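Local structure of EvdO1 (Micromonospora carbonacea, 4XBZ) at residues D186-D191 with K252-I257. The protein is probably an oxygenase of the phytanoyl-CoA dioxygenase family that takes part in the oxidative cyclizations of orthosomycin biosynthesis. Numbering follows the deposited sequence.
Sequences DPAPED and KQRRVI
Asp186 and Arg255 form a side-on salt bridge that joins loop 186-191 to segment 252-257. NE of Arg255 donates to OD2 of Asp186 at 2.6 Å, and NH2 of Arg255 donates to OD1 of Asp186 at 2.7 Å. Carboxylate and guanidinium are nearly coplanar, 17° apart, and both nitrogens meet the syn sides of the oxygens. OD2 of Asp186 takes a further bond on its anti side from the backbone N of Arg255, at 2.8 Å. OD2 thus takes both the backbone N and NE of one arginine. The Arg255 chain turns at chi3 (-62°), which curls its guanidinium back to the acid. An asparagine at Asp186 would probably leave the arginine charge without its mate and lose at least one arm of the paired grip.

A water joins the two backbones, donating to O of Asp186 and, at 3.0 Å, to O of Arg255. Further along the loop, CB of Ala188 sits over one face of the Arg254 guanidinium, 3.9 Å from its NE. Bends at chi2 and chi3 bring the end of Arg254 back toward Ala188, and its NH1 bonds to OD1 of Asn192. CG of Pro189 touches CE of Lys252 at 3.8 Å.

In the second shell, NH1 of Arg255 bonds to the backbone O of Gln73 in helix 66-86, and its side chain touches Ile80 of the same helix. The side chain of Arg254 lies about 11 Å from the bound nickel. Ile257 pairs with Ile183 in antiparallel strands 256-263 and 179-184, and Arg255 with Leu185 extends the pairing just beyond their ends. The contact ties the exit of one strand to the entry of the other in the double-stranded beta-helix of this oxygenase family.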
ATOM      1  N   ASP A 186      18.672   9.104 -18.710  1.00 29.26           N
ATOM      2  CA  ASP A 186      18.954  10.419 -19.247  1.00 32.09           C
ATOM      3  C   ASP A 186      18.094  11.438 -18.514  1.00 33.14           C
ATOM      4  O   ASP A 186      17.029  11.081 -17.988  1.00 34.81           O
ATOM      5  CB  ASP A 186      18.703  10.437 -20.754  1.00 29.84           C
ATOM      6  CG  ASP A 186      19.480   9.366 -21.471  1.00 34.12           C
ATOM      7  OD1 ASP A 186      20.700   9.227 -21.211  1.00 36.19           O
ATOM      8  OD2 ASP A 186      18.865   8.644 -22.279  1.00 33.62           O
ATOM      9  N   PRO A 187      18.560  12.697 -18.442  1.00 34.32           N
ATOM     10  CA  PRO A 187      17.749  13.707 -17.749  1.00 30.39           C
ATOM     11  C   PRO A 187      16.433  13.939 -18.478  1.00 32.12           C
ATOM     12  O   PRO A 187      16.336  13.693 -19.685  1.00 31.96           O
ATOM     13  CB  PRO A 187      18.630  14.960 -17.769  1.00 33.57           C
ATOM     14  CG  PRO A 187      19.537  14.775 -18.917  1.00 31.75           C
ATOM     15  CD  PRO A 187      19.749  13.287 -19.089  1.00 34.91           C
ATOM     16  N   ALA A 188      15.420  14.330 -17.714  1.00 32.75           N
ATOM     17  CA  ALA A 188      14.121  14.722 -18.235  1.00 32.13           C
ATOM     18  C   ALA A 188      13.813  16.107 -17.678  1.00 35.96           C
ATOM     19  O   ALA A 188      13.125  16.226 -16.661  1.00 29.68           O
ATOM     20  CB  ALA A 188      13.035  13.723 -17.837  1.00 25.02           C
ATOM     21  N   PRO A 189      14.353  17.156 -18.335  1.00 39.13           N
ATOM     22  CA  PRO A 189      14.127  18.566 -17.978  1.00 34.32           C
ATOM     23  C   PRO A 189      12.659  18.920 -18.163  1.00 34.54           C
ATOM     24  O   PRO A 189      11.915  18.116 -18.733  1.00 32.10           O
ATOM     25  CB  PRO A 189      15.015  19.332 -18.970  1.00 34.29           C
ATOM     26  CG  PRO A 189      15.132  18.399 -20.165  1.00 34.67           C
ATOM     27  CD  PRO A 189      15.149  17.012 -19.577  1.00 35.04           C
ATOM     28  N   GLU A 190      12.228  20.089 -17.708  1.00 35.07           N
ATOM     29  CA  GLU A 190      10.803  20.400 -17.787  1.00 32.64           C
ATOM     30  C   GLU A 190      10.315  20.585 -19.227  1.00 33.95           C
ATOM     31  O   GLU A 190       9.123  20.434 -19.507  1.00 35.69           O
ATOM     32  CB  GLU A 190      10.467  21.642 -16.972  1.00 34.79           C
ATOM     33  CG  GLU A 190       8.974  21.837 -16.833  1.00 38.63           C
ATOM     34  CD  GLU A 190       8.613  22.930 -15.863  1.00 49.85           C
ATOM     35  OE1 GLU A 190       9.345  23.094 -14.857  1.00 46.79           O
ATOM     36  OE2 GLU A 190       7.596  23.621 -16.107  1.00 53.60           O
ATOM     37  N   ASP A 191      11.217  20.892 -20.151  1.00 26.27           N
ATOM     38  CA  ASP A 191      10.776  21.030 -21.539  1.00 37.85           C
ATOM     39  C   ASP A 191      10.793  19.693 -22.299  1.00 35.97           C
ATOM     40  O   ASP A 191      10.487  19.665 -23.490  1.00 37.99           O
ATOM     41  CB  ASP A 191      11.627  22.081 -22.283  1.00 36.66           C
ATOM     42  CG  ASP A 191      13.117  21.792 -22.211  1.00 39.47           C
ATOM     43  OD1 ASP A 191      13.607  21.412 -21.121  1.00 38.87           O
ATOM     44  OD2 ASP A 191      13.800  21.943 -23.245  1.00 46.20           O
ATOM     45  N   LYS A 252      16.646  14.741 -27.748  1.00 37.85           N
ATOM     46  CA  LYS A 252      17.118  13.969 -26.603  1.00 37.67           C
ATOM     47  C   LYS A 252      16.630  12.539 -26.691  1.00 38.40           C
ATOM     48  O   LYS A 252      15.469  12.311 -27.025  1.00 39.41           O
ATOM     49  CB  LYS A 252      16.651  14.587 -25.288  1.00 39.54           C
ATOM     50  CG  LYS A 252      17.068  16.027 -25.070  1.00 37.61           C
ATOM     51  CD  LYS A 252      16.520  16.561 -23.742  1.00 40.96           C
ATOM     52  CE  LYS A 252      17.006  17.984 -23.489  1.00 38.91           C
ATOM     53  NZ  LYS A 252      16.974  18.760 -24.767  1.00 38.94           N
ATOM     54  N   GLN A 253      17.492  11.571 -26.378  1.00 37.43           N
ATOM     55  CA  GLN A 253      17.079  10.179 -26.531  1.00 41.77           C
ATOM     56  C   GLN A 253      16.198   9.702 -25.358  1.00 37.12           C
ATOM     57  O   GLN A 253      15.398   8.766 -25.514  1.00 36.91           O
ATOM     58  CB  GLN A 253      18.291   9.254 -26.706  1.00 41.24           C
ATOM     59  CG  GLN A 253      17.917   7.927 -27.387  1.00 39.40           C
ATOM     60  CD  GLN A 253      19.099   6.987 -27.574  1.00 43.50           C
ATOM     61  OE1 GLN A 253      19.980   6.892 -26.708  1.00 40.28           O
ATOM     62  NE2 GLN A 253      19.126   6.287 -28.719  1.00 35.00           N
ATOM     63  N   ARG A 254      16.340  10.350 -24.207  1.00 34.66           N
ATOM     64  CA  ARG A 254      15.431  10.145 -23.070  1.00 35.75           C
ATOM     65  C   ARG A 254      15.140   8.668 -22.792  1.00 31.96           C
ATOM     66  O   ARG A 254      14.044   8.182 -23.044  1.00 30.29           O
ATOM     67  CB  ARG A 254      14.121  10.902 -23.309  1.00 30.68           C
ATOM     68  CG  ARG A 254      14.295  12.412 -23.366  1.00 33.25           C
ATOM     69  CD  ARG A 254      13.427  13.093 -22.340  1.00 32.93           C
ATOM     70  NE  ARG A 254      12.918  12.129 -21.383  1.00 34.39           N
ATOM     71  CZ  ARG A 254      11.631  11.893 -21.157  1.00 33.95           C
ATOM     72  NH1 ARG A 254      10.693  12.578 -21.785  1.00 40.47           N
ATOM     73  NH2 ARG A 254      11.295  10.963 -20.287  1.00 31.76           N
ATOM     74  N   ARG A 255      16.138   7.954 -22.296  1.00 30.50           N
ATOM     75  CA  ARG A 255      15.975   6.539 -22.016  1.00 29.49           C
ATOM     76  C   ARG A 255      15.482   6.319 -20.581  1.00 29.93           C
ATOM     77  O   ARG A 255      16.062   6.845 -19.622  1.00 27.74           O
ATOM     78  CB  ARG A 255      17.295   5.789 -22.249  1.00 29.52           C
ATOM     79  CG  ARG A 255      17.936   6.027 -23.627  1.00 30.56           C
ATOM     80  CD  ARG A 255      19.410   5.645 -23.622  1.00 30.31           C
ATOM     81  NE  ARG A 255      20.201   6.441 -22.685  1.00 31.08           N
ATOM     82  CZ  ARG A 255      21.387   6.075 -22.208  1.00 32.72           C
ATOM     83  NH1 ARG A 255      21.917   4.912 -22.580  1.00 30.77           N
ATOM     84  NH2 ARG A 255      22.035   6.859 -21.346  1.00 31.32           N
ATOM     85  N   VAL A 256      14.416   5.530 -20.450  1.00 27.17           N
ATOM     86  CA  VAL A 256      13.895   5.139 -19.146  1.00 26.90           C
ATOM     87  C   VAL A 256      13.694   3.623 -19.060  1.00 26.41           C
ATOM     88  O   VAL A 256      13.081   3.022 -19.941  1.00 24.21           O
ATOM     89  CB  VAL A 256      12.550   5.832 -18.833  1.00 27.80           C
ATOM     90  CG1 VAL A 256      12.014   5.361 -17.470  1.00 26.85           C
ATOM     91  CG2 VAL A 256      12.700   7.346 -18.847  1.00 22.99           C
ATOM     92  N   ILE A 257      14.220   3.019 -17.998  1.00 24.98           N
ATOM     93  CA  ILE A 257      13.994   1.609 -17.707  1.00 25.02           C
ATOM     94  C   ILE A 257      12.794   1.466 -16.771  1.00 22.74           C
ATOM     95  O   ILE A 257      12.806   2.028 -15.673  1.00 22.58           O
ATOM     96  CB  ILE A 257      15.238   0.963 -17.061  1.00 27.64           C
ATOM     97  CG1 ILE A 257      16.318   0.723 -18.106  1.00 27.77           C
ATOM     98  CG2 ILE A 257      14.895  -0.360 -16.397  1.00 27.34           C
ATOM     99  CD1 ILE A 257      17.620   0.245 -17.508  1.00 28.02           C
TER
HETATM  100  O   HOH W   1      15.634   9.794 -19.623  1.00 27.86           O